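ATP-dependent RNA helicase HrpB (Escherichia coli, PDB 6EUD) hydrolyses ATP to ADP and phosphate, binds single-stranded RNA and belongs to the DEAH/RHA group of RNA helicases. Local coordinates at residues A[18-23]-A[152-157]; A[23-28]-A[144-149]; A[109-112]-A[116-119]; A[277-282]-A[317-322]; A[363-368]-A[413-418]. One frame throughout, in Å; residues are numbered along the deposited sequence.

Contacts 1, 2 and 3 lie in the helicase ATP-binding region, contact 4 and segment 363-368 of contact 5 in the helicase C-terminal region. Along the chain contact 3 is nested inside contact 2, and contact 2 inside contact 1. Contacts 4 and 5 follow. Contacts 1 and 2 have centres about 7 Å apart, share Ala23 and reach the neighbouring strands 26-29 and 154-159 of one sheet. Contact 3 touches contact 2 through Ile111 and Val145. Contact 5, centred about 16 Å from contact 3, probably bonds to it through Glu366 O and Gln112 NE2. Contact 4, centred about 28 Å from contacts 1 and 2, lies where the two helicase regions meet around the predicted ATP site.

Contact 1 (A[18-23]-A[152-157]); sequences TALDCA and DLKLLI
Lys154 reaches from the start of its strand to Asp21, and the two side chains run at a slant to each other. The lysine chain is fully extended beyond CG, so its ammonium group is carried past the end of the helix. Lys154 NZ donates to Asp21 OD1 at 2.6 Å, forming a salt bridge. It comes from the anti side of the carboxylate, 22° out of its plane. The other oxygen, Asp21 OD2, is hydrogen-bonded to His47, so both carboxylate oxygens have partners. This should hold the group against rotation. On the way, the aliphatic part of the lysine passes the last turn of the helix. Lys154 CD lies 3.3 Å from Leu20 O, while the side chain of Leu20 only skirts it, CG to CD 4.5 Å. A water lies between Leu155 N and Ala23 O. Asp21 is the first residue to leave helical angles after helix 13-20. The contact therefore ties the end of that helix to the start of strand 154-159. Leu20 and Leu156 both pack on Val26 of strand 26-29, while Leu155 turns to Leu139 and Leu142 of helix 133-145.

Contact 2 (A[23-28]-A[144-149]); sequences APQVLL and DVQQGL
The side-chain amides of Gln25 and Gln146 meet with their planes 90° apart. Gln25 NE2 sits above the carbonyl plane of Gln146, 50° out of it, and donates to Gln146 OE1 at 2.9 Å. The same bond lies almost in the amide plane of Gln25 and is fairly straight at the hydrogen. One amide thus offers its N-H in its own plane, and the other receives it over a face. Gln146 NE2 in turn donates to Pro24 O at 2.7 Å. That oxygen lies close to the amide plane of Gln146, but the donor stands above the carbonyl plane of Pro24. The bond is bent, with an N-H...O angle of 134°. The proline ring stays at the margin, Pro24 CB 3.9 Å from Gln146 NE2.

The two glutamines reach their meeting point differently. Gln146 is extended beyond CG and spans the gap from its turn. Gln25 is bent at chi2, which brings its amide back toward Gln146. The two side chains run antiparallel past one another. Gln146 NE2 also bonds to Leu153 O, so this one amide nitrogen links two backbone carbonyls. With OE1 engaged as well, the amide is held at both ends, which probably fixes which way round it sits.

Gln146 stands in a type I turn, Val145 to Gly148, between helix 133-145 and strand 154-159. Its amide joins this turn to the chain entering strand 26-29. The two strands are parallel neighbours in the central sheet of the P-loop NTPase fold, and the contact lies at their N-terminal ends, away from the annotated ATP site.

Contact 3 (A[109-112]-A[116-119]); sequences RMIQ and ELSG
Leu117 lays both methyl groups against helix 106-113, and these make the close part of the contact. CD1 meets Ile111 CG1 at 4.1 Å, with the two side chains set at an angle to each other. CD2 lies against the backbone and base of Met110, 3.9 Å from Met110 O and 4.5 Å from Met110 CB. The leucine therefore fits into the helix surface between two successive residues. Its CG stands beside the backbone N (chi1 -72°), and chi2 is 177°, which spreads the two methyls over the two neighbours. The backbone of Leu117 has positive phi (43°), and this sharp bend probably helps bring the side chain back to the helix that the chain has just left.

The hydrophobic side is continued by helix 133-145. Ile111 packs on Leu141, Leu142 and Val145, and Leu117 also reaches Leu142. Ile111 and Leu117 are both buried.

The other side is looser and polar. Glu116, Ser118 and Gly119 are exposed, and none of them makes a close contact with Arg109 to Gln112. The loop is held there by other bonds: Glu116 O accepts from Arg150, and Ser118 N donates to Asp114. On the helix, Arg109 and Gln112 turn instead toward helix 361-370, while Met110 packs on Glu100 and Val102 of strand 99-102.

No hydrogen bond or salt bridge crosses between the two segments. The loop before strand 120-125 is thus attached to the helix by apolar packing alone within this contact, consistent with cohesion from burying the leucine.

Contact 4 (A[277-282]-A[317-322]); sequences IAETSL and QASMTQ
Gln322 comes from helix 317-325 and lies across Glu279 and Thr280. Its CB borders Glu279 CG. With CG anti to the backbone N (chi1 179°), the chain heads for the loop. Gln322 CG packs 3.3 Å from Glu279 O, 3.6 Å from Glu279 CG and 3.5 Å from Thr280 CG2. A bend at chi2 (72°) then turns the amide. CD stays close to Thr280 CG2, whose side chain crosses the glutamine at about a right angle. At the tip, NE2 donates to Glu279 O at 3.2 Å, with an N-H...O angle of 157°. The acceptor lies in the amide plane. Shortened to an alanine, this position is likely to leave Glu279 O without this donor and a gap beside the Thr280 methyl. Glu279 OE2 comes 3.1 Å from Ser319 CB, but the carboxylate's polar partner is Arg323, through a salt bridge from OE1. Thr280 OG1 is hydrogen-bonded to His129 of the DEFH box, and Ser281 O to Thr32 of the predicted ATP site. Helicase motif V (277-282) thus meets the start of motif VI (Gln322 and Arg323) through one amide-to-backbone bond and aliphatic packing. This probably helps position the loop from which Thr280 and Ser281 reach the ATP-binding region.

Contact 5 (A[363-368]-A[413-418]); sequences LLMELL and KMAALG
Within 363-368 and 413-418 the backbones come closest at Met365 and Ala415, whose CA atoms are 6.2 Å apart. Met365 carries the contact. Its CG is anti to the backbone N (chi1 -179°), and the chain then bends at chi2 and chi3. This lays the sulfur against the other helix. SD rests 3.9 Å from Ala415 CB, and CG is 4.1 Å from Ala415 CA. The terminal methyl passes on to the neighbouring residue, with Met365 CE 4.4 Å from Met414 CB. Met414 meets it only at its base, since its own thioether runs off toward helix 421-429. The small side chain of Ala415 is consistent with the close backbone approach. Without the sulfur and methyl, as with an alanine in place of Met365, a gap would probably open against Ala415 and Met414 CB. All three residues are buried, and no hydrogen bond joins the segments. Gly418, with positive phi, follows the last turn of helix 409-417. Met365 also packs on Leu396 of helix 386-398 and, with Met414, on Ala401. Met414 touches Ala424 and Ala425 of helix 421-429. Glu366 O accepts from Gln112 of helix 106-113, and Leu363 packs on Leu133 and Leu137 of helix 133-145.

Contact 1 (A[18-23]-A[152-157])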
# COMPACT_ATOMS: atom_id res chain seq x y z
N THR A 18 -2.08 -35.18 18.80
CA THR A 18 -2.52 -36.05 17.71
C THR A 18 -2.45 -35.34 16.35
O THR A 18 -1.97 -35.91 15.37
CB THR A 18 -3.96 -36.56 17.93
OG1 THR A 18 -4.02 -37.33 19.14
CG2 THR A 18 -4.41 -37.43 16.76
N ALA A 19 -2.93 -34.10 16.30
CA ALA A 19 -2.86 -33.30 15.07
C ALA A 19 -1.42 -32.88 14.77
O ALA A 19 -1.01 -32.81 13.61
CB ALA A 19 -3.75 -32.07 15.18
N LEU A 20 -0.67 -32.60 15.83
CA LEU A 20 0.72 -32.17 15.70
C LEU A 20 1.54 -33.21 14.94
O LEU A 20 2.29 -32.88 14.01
CB LEU A 20 1.31 -31.90 17.08
CG LEU A 20 2.18 -30.65 17.19
CD1 LEU A 20 1.57 -29.51 16.40
CD2 LEU A 20 2.34 -30.27 18.64
N ASP A 21 1.37 -34.48 15.32
CA ASP A 21 2.09 -35.60 14.73
C ASP A 21 1.33 -36.19 13.54
O ASP A 21 1.45 -37.39 13.26
CB ASP A 21 2.33 -36.69 15.78
CG ASP A 21 2.83 -36.13 17.11
OD1 ASP A 21 3.59 -35.14 17.11
OD2 ASP A 21 2.47 -36.70 18.16
N CYS A 22 0.55 -35.37 12.84
CA CYS A 22 -0.27 -35.82 11.72
C CYS A 22 -0.16 -34.90 10.51
O CYS A 22 -0.16 -35.35 9.37
CB CYS A 22 -1.74 -35.92 12.14
SG CYS A 22 -2.89 -36.25 10.78
N ALA A 23 -0.06 -33.60 10.78
CA ALA A 23 -0.06 -32.60 9.72
C ALA A 23 1.16 -31.66 9.79
O ALA A 23 1.77 -31.48 10.85
CB ALA A 23 -1.35 -31.79 9.78
N ASP A 152 9.46 -32.39 7.63
CA ASP A 152 9.37 -32.87 9.01
C ASP A 152 9.14 -31.71 9.96
O ASP A 152 8.76 -31.89 11.12
CB ASP A 152 10.65 -33.58 9.40
CG ASP A 152 11.83 -32.64 9.44
OD1 ASP A 152 12.34 -32.26 8.36
OD2 ASP A 152 12.22 -32.23 10.56
N LEU A 153 9.43 -30.51 9.47
CA LEU A 153 9.29 -29.28 10.26
C LEU A 153 7.82 -28.94 10.51
O LEU A 153 7.11 -28.52 9.60
CB LEU A 153 9.99 -28.11 9.55
CG LEU A 153 9.77 -26.71 10.15
CD1 LEU A 153 10.45 -26.55 11.51
CD2 LEU A 153 10.23 -25.63 9.17
N LYS A 154 7.36 -29.13 11.74
CA LYS A 154 5.95 -28.91 12.08
C LYS A 154 5.71 -27.43 12.33
O LYS A 154 6.66 -26.67 12.48
CB LYS A 154 5.55 -29.74 13.30
CG LYS A 154 5.76 -31.22 13.12
CD LYS A 154 5.45 -31.96 14.40
CE LYS A 154 5.76 -33.44 14.27
NZ LYS A 154 5.48 -34.16 15.54
N LEU A 155 4.44 -27.03 12.41
CA LEU A 155 4.10 -25.62 12.52
C LEU A 155 2.81 -25.37 13.30
O LEU A 155 1.72 -25.81 12.89
CB LEU A 155 3.99 -25.01 11.11
CG LEU A 155 3.84 -23.51 10.97
CD1 LEU A 155 5.03 -22.84 11.61
CD2 LEU A 155 3.73 -23.14 9.50
N LEU A 156 2.93 -24.67 14.43
CA LEU A 156 1.76 -24.35 15.24
C LEU A 156 1.36 -22.87 15.19
O LEU A 156 2.08 -21.98 15.64
CB LEU A 156 1.99 -24.75 16.69
CG LEU A 156 0.82 -24.44 17.63
CD1 LEU A 156 -0.47 -25.09 17.12
CD2 LEU A 156 1.14 -24.96 19.01
N ILE A 157 0.17 -22.60 14.66
CA ILE A 157 -0.31 -21.23 14.61
C ILE A 157 -1.36 -21.02 15.68
O ILE A 157 -2.40 -21.69 15.69
CB ILE A 157 -0.86 -20.90 13.22
CG1 ILE A 157 0.23 -21.16 12.18
CG2 ILE A 157 -1.34 -19.46 13.15
CD1 ILE A 157 -0.21 -20.98 10.76
O HOH W 1 2.55 -28.69 12.27

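Contact 2 (A[23-28]-A[144-149])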
# COMPACT_ATOMS: atom_id res chain seq x y z
N ALA A 23 -0.06 -33.60 10.78
CA ALA A 23 -0.06 -32.60 9.72
C ALA A 23 1.16 -31.66 9.79
O ALA A 23 1.77 -31.48 10.85
CB ALA A 23 -1.35 -31.79 9.78
N PRO A 24 1.53 -31.08 8.63
CA PRO A 24 2.60 -30.07 8.57
C PRO A 24 2.19 -28.72 9.21
O PRO A 24 3.07 -27.98 9.65
CB PRO A 24 2.85 -29.93 7.07
CG PRO A 24 1.59 -30.36 6.42
CD PRO A 24 1.03 -31.44 7.29
N GLN A 25 0.90 -28.41 9.25
CA GLN A 25 0.45 -27.21 9.96
C GLN A 25 -0.70 -27.56 10.91
O GLN A 25 -1.59 -28.34 10.59
CB GLN A 25 0.01 -26.11 8.98
CG GLN A 25 1.08 -25.69 8.00
CD GLN A 25 1.19 -26.67 6.84
OE1 GLN A 25 0.22 -27.31 6.45
NE2 GLN A 25 2.40 -26.82 6.32
N VAL A 26 -0.66 -26.96 12.10
CA VAL A 26 -1.74 -27.10 13.06
C VAL A 26 -2.20 -25.73 13.54
O VAL A 26 -1.39 -24.93 14.00
CB VAL A 26 -1.33 -27.95 14.27
CG1 VAL A 26 -2.42 -27.93 15.31
CG2 VAL A 26 -1.02 -29.36 13.83
N LEU A 27 -3.50 -25.46 13.43
CA LEU A 27 -4.06 -24.20 13.88
C LEU A 27 -4.72 -24.33 15.27
O LEU A 27 -5.63 -25.14 15.46
CB LEU A 27 -5.07 -23.68 12.85
CG LEU A 27 -5.95 -22.50 13.26
CD1 LEU A 27 -5.13 -21.30 13.73
CD2 LEU A 27 -6.90 -22.11 12.13
N LEU A 28 -4.25 -23.54 16.23
CA LEU A 28 -4.82 -23.55 17.58
C LEU A 28 -5.49 -22.23 17.94
O LEU A 28 -4.90 -21.15 17.81
CB LEU A 28 -3.76 -23.87 18.63
CG LEU A 28 -4.24 -23.70 20.08
CD1 LEU A 28 -5.19 -24.83 20.53
CD2 LEU A 28 -3.08 -23.57 21.04
N ASP A 144 7.44 -22.22 2.82
CA ASP A 144 8.36 -22.53 1.75
C ASP A 144 9.46 -23.47 2.23
O ASP A 144 9.87 -24.37 1.50
CB ASP A 144 8.97 -21.28 1.15
CG ASP A 144 8.26 -20.84 -0.10
OD1 ASP A 144 7.12 -21.32 -0.34
OD2 ASP A 144 8.83 -20.04 -0.86
N VAL A 145 9.92 -23.27 3.47
CA VAL A 145 10.86 -24.19 4.09
C VAL A 145 10.26 -25.60 4.14
O VAL A 145 10.97 -26.59 3.97
CB VAL A 145 11.22 -23.76 5.52
CG1 VAL A 145 12.16 -24.78 6.14
CG2 VAL A 145 11.83 -22.36 5.52
N GLN A 146 8.95 -25.68 4.36
CA GLN A 146 8.24 -26.96 4.46
C GLN A 146 8.00 -27.67 3.12
O GLN A 146 7.67 -28.85 3.10
CB GLN A 146 6.90 -26.76 5.15
CG GLN A 146 6.97 -26.63 6.65
CD GLN A 146 5.61 -26.31 7.22
OE1 GLN A 146 4.91 -25.43 6.73
NE2 GLN A 146 5.22 -27.04 8.26
N GLN A 147 8.14 -26.93 2.02
CA GLN A 147 7.98 -27.51 0.70
C GLN A 147 9.34 -27.91 0.10
O GLN A 147 9.39 -28.48 -0.98
CB GLN A 147 7.24 -26.53 -0.23
CG GLN A 147 5.77 -26.29 0.14
CD GLN A 147 5.08 -25.27 -0.75
OE1 GLN A 147 4.57 -25.60 -1.83
NE2 GLN A 147 5.06 -24.02 -0.31
N GLY A 148 10.43 -27.61 0.82
CA GLY A 148 11.77 -28.02 0.44
C GLY A 148 12.11 -29.40 0.98
O GLY A 148 11.33 -30.34 0.83
N LEU A 149 13.27 -29.54 1.62
CA LEU A 149 13.57 -30.80 2.31
C LEU A 149 12.76 -30.96 3.59
O LEU A 149 12.32 -32.05 3.93
CB LEU A 149 15.05 -30.92 2.66
CG LEU A 149 15.96 -31.53 1.61
CD1 LEU A 149 15.39 -32.87 1.12
CD2 LEU A 149 16.09 -30.55 0.49

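Contact 3 (A[109-112]-A[116-119])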
# COMPACT_ATOMS: atom_id res chain seq x y z
N ARG A 109 15.32 -13.06 10.35
CA ARG A 109 16.79 -13.21 10.26
C ARG A 109 17.25 -14.66 10.28
O ARG A 109 18.06 -15.07 9.46
CB ARG A 109 17.48 -12.44 11.39
CG ARG A 109 17.44 -10.94 11.21
CD ARG A 109 17.74 -10.58 9.77
NE ARG A 109 16.89 -9.49 9.35
CZ ARG A 109 16.48 -9.30 8.10
NH1 ARG A 109 16.85 -10.14 7.15
NH2 ARG A 109 15.70 -8.27 7.82
N MET A 110 16.72 -15.43 11.23
CA MET A 110 17.05 -16.84 11.40
C MET A 110 16.79 -17.67 10.15
O MET A 110 17.63 -18.47 9.73
CB MET A 110 16.27 -17.42 12.59
CG MET A 110 16.62 -16.78 13.93
SD MET A 110 15.61 -17.34 15.31
CE MET A 110 15.82 -19.12 15.21
N ILE A 111 15.63 -17.47 9.54
CA ILE A 111 15.26 -18.19 8.33
C ILE A 111 16.10 -17.75 7.12
O ILE A 111 16.43 -18.56 6.25
CB ILE A 111 13.75 -18.02 8.02
CG1 ILE A 111 12.91 -18.42 9.23
CG2 ILE A 111 13.35 -18.85 6.82
CD1 ILE A 111 11.43 -18.29 9.04
N GLN A 112 16.46 -16.47 7.08
CA GLN A 112 17.29 -15.95 5.99
C GLN A 112 18.67 -16.56 6.02
O GLN A 112 19.24 -16.85 4.96
CB GLN A 112 17.40 -14.42 6.06
CG GLN A 112 16.13 -13.69 5.70
CD GLN A 112 15.83 -13.71 4.21
OE1 GLN A 112 16.49 -14.40 3.44
NE2 GLN A 112 14.84 -12.93 3.80
N GLU A 116 16.96 -23.90 6.02
CA GLU A 116 16.46 -25.23 6.37
C GLU A 116 16.27 -25.36 7.88
O GLU A 116 15.82 -26.40 8.36
CB GLU A 116 17.40 -26.31 5.83
CG GLU A 116 17.08 -26.70 4.40
CD GLU A 116 18.28 -27.31 3.68
OE1 GLU A 116 19.13 -27.93 4.36
OE2 GLU A 116 18.36 -27.15 2.45
N LEU A 117 16.60 -24.28 8.60
CA LEU A 117 16.45 -24.20 10.06
C LEU A 117 16.90 -25.47 10.79
O LEU A 117 16.11 -26.10 11.50
CB LEU A 117 15.00 -23.89 10.42
CG LEU A 117 14.51 -22.47 10.14
CD1 LEU A 117 13.05 -22.35 10.49
CD2 LEU A 117 15.34 -21.45 10.90
N SER A 118 18.17 -25.82 10.60
CA SER A 118 18.75 -27.05 11.12
C SER A 118 18.54 -27.23 12.62
O SER A 118 18.73 -26.29 13.39
CB SER A 118 20.25 -27.09 10.79
OG SER A 118 20.48 -26.90 9.40
N GLY A 119 18.15 -28.43 13.03
CA GLY A 119 17.87 -28.71 14.43
C GLY A 119 16.46 -28.36 14.86
O GLY A 119 15.92 -28.97 15.78

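Contact 4 (A[277-282]-A[317-322])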
# COMPACT_ATOMS: atom_id res chain seq x y z
N ILE A 277 -5.36 -3.21 22.86
CA ILE A 277 -4.58 -4.28 23.47
C ILE A 277 -5.46 -5.09 24.44
O ILE A 277 -5.14 -6.23 24.78
CB ILE A 277 -3.36 -3.74 24.22
CG1 ILE A 277 -3.79 -3.12 25.55
CG2 ILE A 277 -2.63 -2.73 23.36
CD1 ILE A 277 -2.65 -2.91 26.50
N ALA A 278 -6.57 -4.50 24.87
CA ALA A 278 -7.49 -5.21 25.76
C ALA A 278 -8.48 -6.07 24.97
O ALA A 278 -9.25 -6.83 25.54
CB ALA A 278 -8.22 -4.22 26.65
N GLU A 279 -8.43 -5.95 23.65
CA GLU A 279 -9.39 -6.62 22.78
C GLU A 279 -9.18 -8.13 22.74
O GLU A 279 -10.15 -8.89 22.73
CB GLU A 279 -9.31 -6.03 21.37
CG GLU A 279 -10.44 -6.48 20.43
CD GLU A 279 -10.27 -5.95 19.01
OE1 GLU A 279 -10.26 -4.71 18.83
OE2 GLU A 279 -10.16 -6.79 18.09
N THR A 280 -7.93 -8.57 22.71
CA THR A 280 -7.62 -10.00 22.59
C THR A 280 -6.40 -10.41 23.41
O THR A 280 -6.37 -11.50 23.96
CB THR A 280 -7.35 -10.44 21.11
OG1 THR A 280 -6.18 -9.78 20.62
CG2 THR A 280 -8.54 -10.13 20.21
N SER A 281 -5.40 -9.53 23.49
CA SER A 281 -4.10 -9.87 24.08
C SER A 281 -4.06 -9.79 25.60
O SER A 281 -3.23 -10.44 26.25
CB SER A 281 -3.02 -8.95 23.52
OG SER A 281 -3.09 -7.66 24.11
N LEU A 282 -4.93 -8.96 26.16
CA LEU A 282 -4.91 -8.71 27.59
C LEU A 282 -6.27 -9.06 28.18
O LEU A 282 -7.32 -8.76 27.59
CB LEU A 282 -4.55 -7.25 27.85
CG LEU A 282 -3.80 -6.90 29.13
CD1 LEU A 282 -2.71 -7.92 29.40
CD2 LEU A 282 -3.20 -5.52 28.96
N GLN A 317 -16.50 -5.11 12.09
CA GLN A 317 -17.51 -5.86 12.79
C GLN A 317 -16.89 -6.97 13.65
O GLN A 317 -17.32 -7.19 14.79
CB GLN A 317 -18.53 -6.47 11.82
CG GLN A 317 -19.24 -5.43 10.96
CD GLN A 317 -20.44 -5.99 10.21
OE1 GLN A 317 -21.14 -6.86 10.72
NE2 GLN A 317 -20.68 -5.50 9.00
N ALA A 318 -15.90 -7.67 13.11
CA ALA A 318 -15.28 -8.74 13.88
C ALA A 318 -14.64 -8.20 15.18
O ALA A 318 -14.79 -8.80 16.24
CB ALA A 318 -14.24 -9.50 13.04
N SER A 319 -13.97 -7.06 15.12
CA SER A 319 -13.38 -6.56 16.35
C SER A 319 -14.39 -5.86 17.25
O SER A 319 -14.25 -5.87 18.47
CB SER A 319 -12.19 -5.64 16.07
OG SER A 319 -12.33 -4.98 14.85
N MET A 320 -15.44 -5.28 16.68
CA MET A 320 -16.50 -4.76 17.53
C MET A 320 -17.13 -5.92 18.33
O MET A 320 -17.44 -5.79 19.52
CB MET A 320 -17.55 -4.04 16.71
CG MET A 320 -17.19 -2.57 16.40
SD MET A 320 -18.57 -1.62 15.71
CE MET A 320 -18.76 -2.46 14.14
N THR A 321 -17.26 -7.06 17.67
CA THR A 321 -17.80 -8.25 18.30
C THR A 321 -16.80 -8.82 19.32
O THR A 321 -17.19 -9.23 20.41
CB THR A 321 -18.17 -9.31 17.25
OG1 THR A 321 -19.28 -8.83 16.49
CG2 THR A 321 -18.56 -10.61 17.90
N GLN A 322 -15.52 -8.82 18.97
CA GLN A 322 -14.51 -9.27 19.92
C GLN A 322 -14.51 -8.35 21.16
O GLN A 322 -14.42 -8.82 22.29
CB GLN A 322 -13.14 -9.32 19.26
CG GLN A 322 -12.01 -9.76 20.16
CD GLN A 322 -12.04 -11.24 20.51
OE1 GLN A 322 -12.60 -12.05 19.76
NE2 GLN A 322 -11.43 -11.60 21.64

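Contact 5 (A[363-368]-A[413-418])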
# COMPACT_ATOMS: atom_id res chain seq x y z
N LEU A 363 9.89 -5.67 3.10
CA LEU A 363 9.37 -6.97 2.69
C LEU A 363 9.92 -7.38 1.34
O LEU A 363 10.30 -8.54 1.13
CB LEU A 363 7.85 -6.92 2.65
CG LEU A 363 7.16 -8.14 2.04
CD1 LEU A 363 7.54 -9.39 2.81
CD2 LEU A 363 5.66 -7.92 2.11
N LEU A 364 9.97 -6.43 0.42
CA LEU A 364 10.46 -6.71 -0.92
C LEU A 364 11.94 -7.08 -0.85
O LEU A 364 12.41 -7.98 -1.54
CB LEU A 364 10.23 -5.50 -1.83
CG LEU A 364 10.51 -5.60 -3.33
CD1 LEU A 364 9.73 -6.77 -3.91
CD2 LEU A 364 10.16 -4.29 -4.04
N MET A 365 12.67 -6.37 0.00
CA MET A 365 14.07 -6.65 0.23
C MET A 365 14.23 -8.06 0.80
O MET A 365 15.11 -8.78 0.37
CB MET A 365 14.67 -5.59 1.17
CG MET A 365 16.14 -5.73 1.49
SD MET A 365 17.19 -5.33 0.11
CE MET A 365 16.78 -3.63 -0.12
N GLU A 366 13.36 -8.47 1.72
CA GLU A 366 13.39 -9.84 2.26
C GLU A 366 13.11 -10.92 1.23
O GLU A 366 13.84 -11.93 1.16
CB GLU A 366 12.39 -10.00 3.40
CG GLU A 366 12.64 -9.13 4.61
CD GLU A 366 13.87 -9.53 5.43
OE1 GLU A 366 14.66 -10.41 5.00
OE2 GLU A 366 14.04 -8.95 6.51
N LEU A 367 12.05 -10.74 0.45
CA LEU A 367 11.68 -11.70 -0.60
C LEU A 367 12.78 -11.84 -1.65
O LEU A 367 13.07 -12.95 -2.09
CB LEU A 367 10.36 -11.28 -1.26
CG LEU A 367 9.14 -11.22 -0.33
CD1 LEU A 367 7.90 -10.78 -1.08
CD2 LEU A 367 8.92 -12.56 0.36
N LEU A 368 13.40 -10.73 -2.06
CA LEU A 368 14.51 -10.78 -3.03
C LEU A 368 15.69 -11.57 -2.49
O LEU A 368 16.21 -12.47 -3.17
CB LEU A 368 14.95 -9.37 -3.42
CG LEU A 368 13.99 -8.57 -4.31
CD1 LEU A 368 14.37 -7.10 -4.31
CD2 LEU A 368 13.96 -9.11 -5.73
N LYS A 413 24.27 -6.36 0.08
CA LYS A 413 24.81 -5.91 1.34
C LYS A 413 23.70 -5.30 2.19
O LYS A 413 23.62 -5.54 3.39
CB LYS A 413 25.96 -4.93 1.10
CG LYS A 413 27.14 -5.57 0.36
CD LYS A 413 28.18 -4.56 -0.11
CE LYS A 413 29.09 -5.21 -1.14
NZ LYS A 413 29.97 -4.25 -1.87
N MET A 414 22.79 -4.56 1.56
CA MET A 414 21.69 -3.95 2.30
C MET A 414 20.83 -5.03 2.94
O MET A 414 20.40 -4.90 4.09
CB MET A 414 20.83 -3.07 1.40
CG MET A 414 21.58 -1.92 0.82
SD MET A 414 20.57 -1.01 -0.36
CE MET A 414 21.86 -0.10 -1.22
N ALA A 415 20.60 -6.11 2.19
CA ALA A 415 19.79 -7.22 2.67
C ALA A 415 20.46 -7.95 3.83
O ALA A 415 19.79 -8.42 4.74
CB ALA A 415 19.49 -8.19 1.54
N ALA A 416 21.78 -8.04 3.79
CA ALA A 416 22.52 -8.67 4.88
C ALA A 416 22.31 -7.91 6.20
O ALA A 416 22.14 -8.54 7.24
CB ALA A 416 24.00 -8.77 4.53
N LEU A 417 22.32 -6.58 6.15
CA LEU A 417 22.14 -5.78 7.36
C LEU A 417 20.79 -6.03 8.02
O LEU A 417 20.67 -5.97 9.24
CB LEU A 417 22.28 -4.28 7.07
CG LEU A 417 23.61 -3.75 6.57
CD1 LEU A 417 23.54 -2.25 6.53
CD2 LEU A 417 24.75 -4.21 7.46
N GLY A 418 19.77 -6.29 7.20
CA GLY A 418 18.46 -6.67 7.71
C GLY A 418 17.67 -5.48 8.19
O GLY A 418 16.59 -5.60 8.73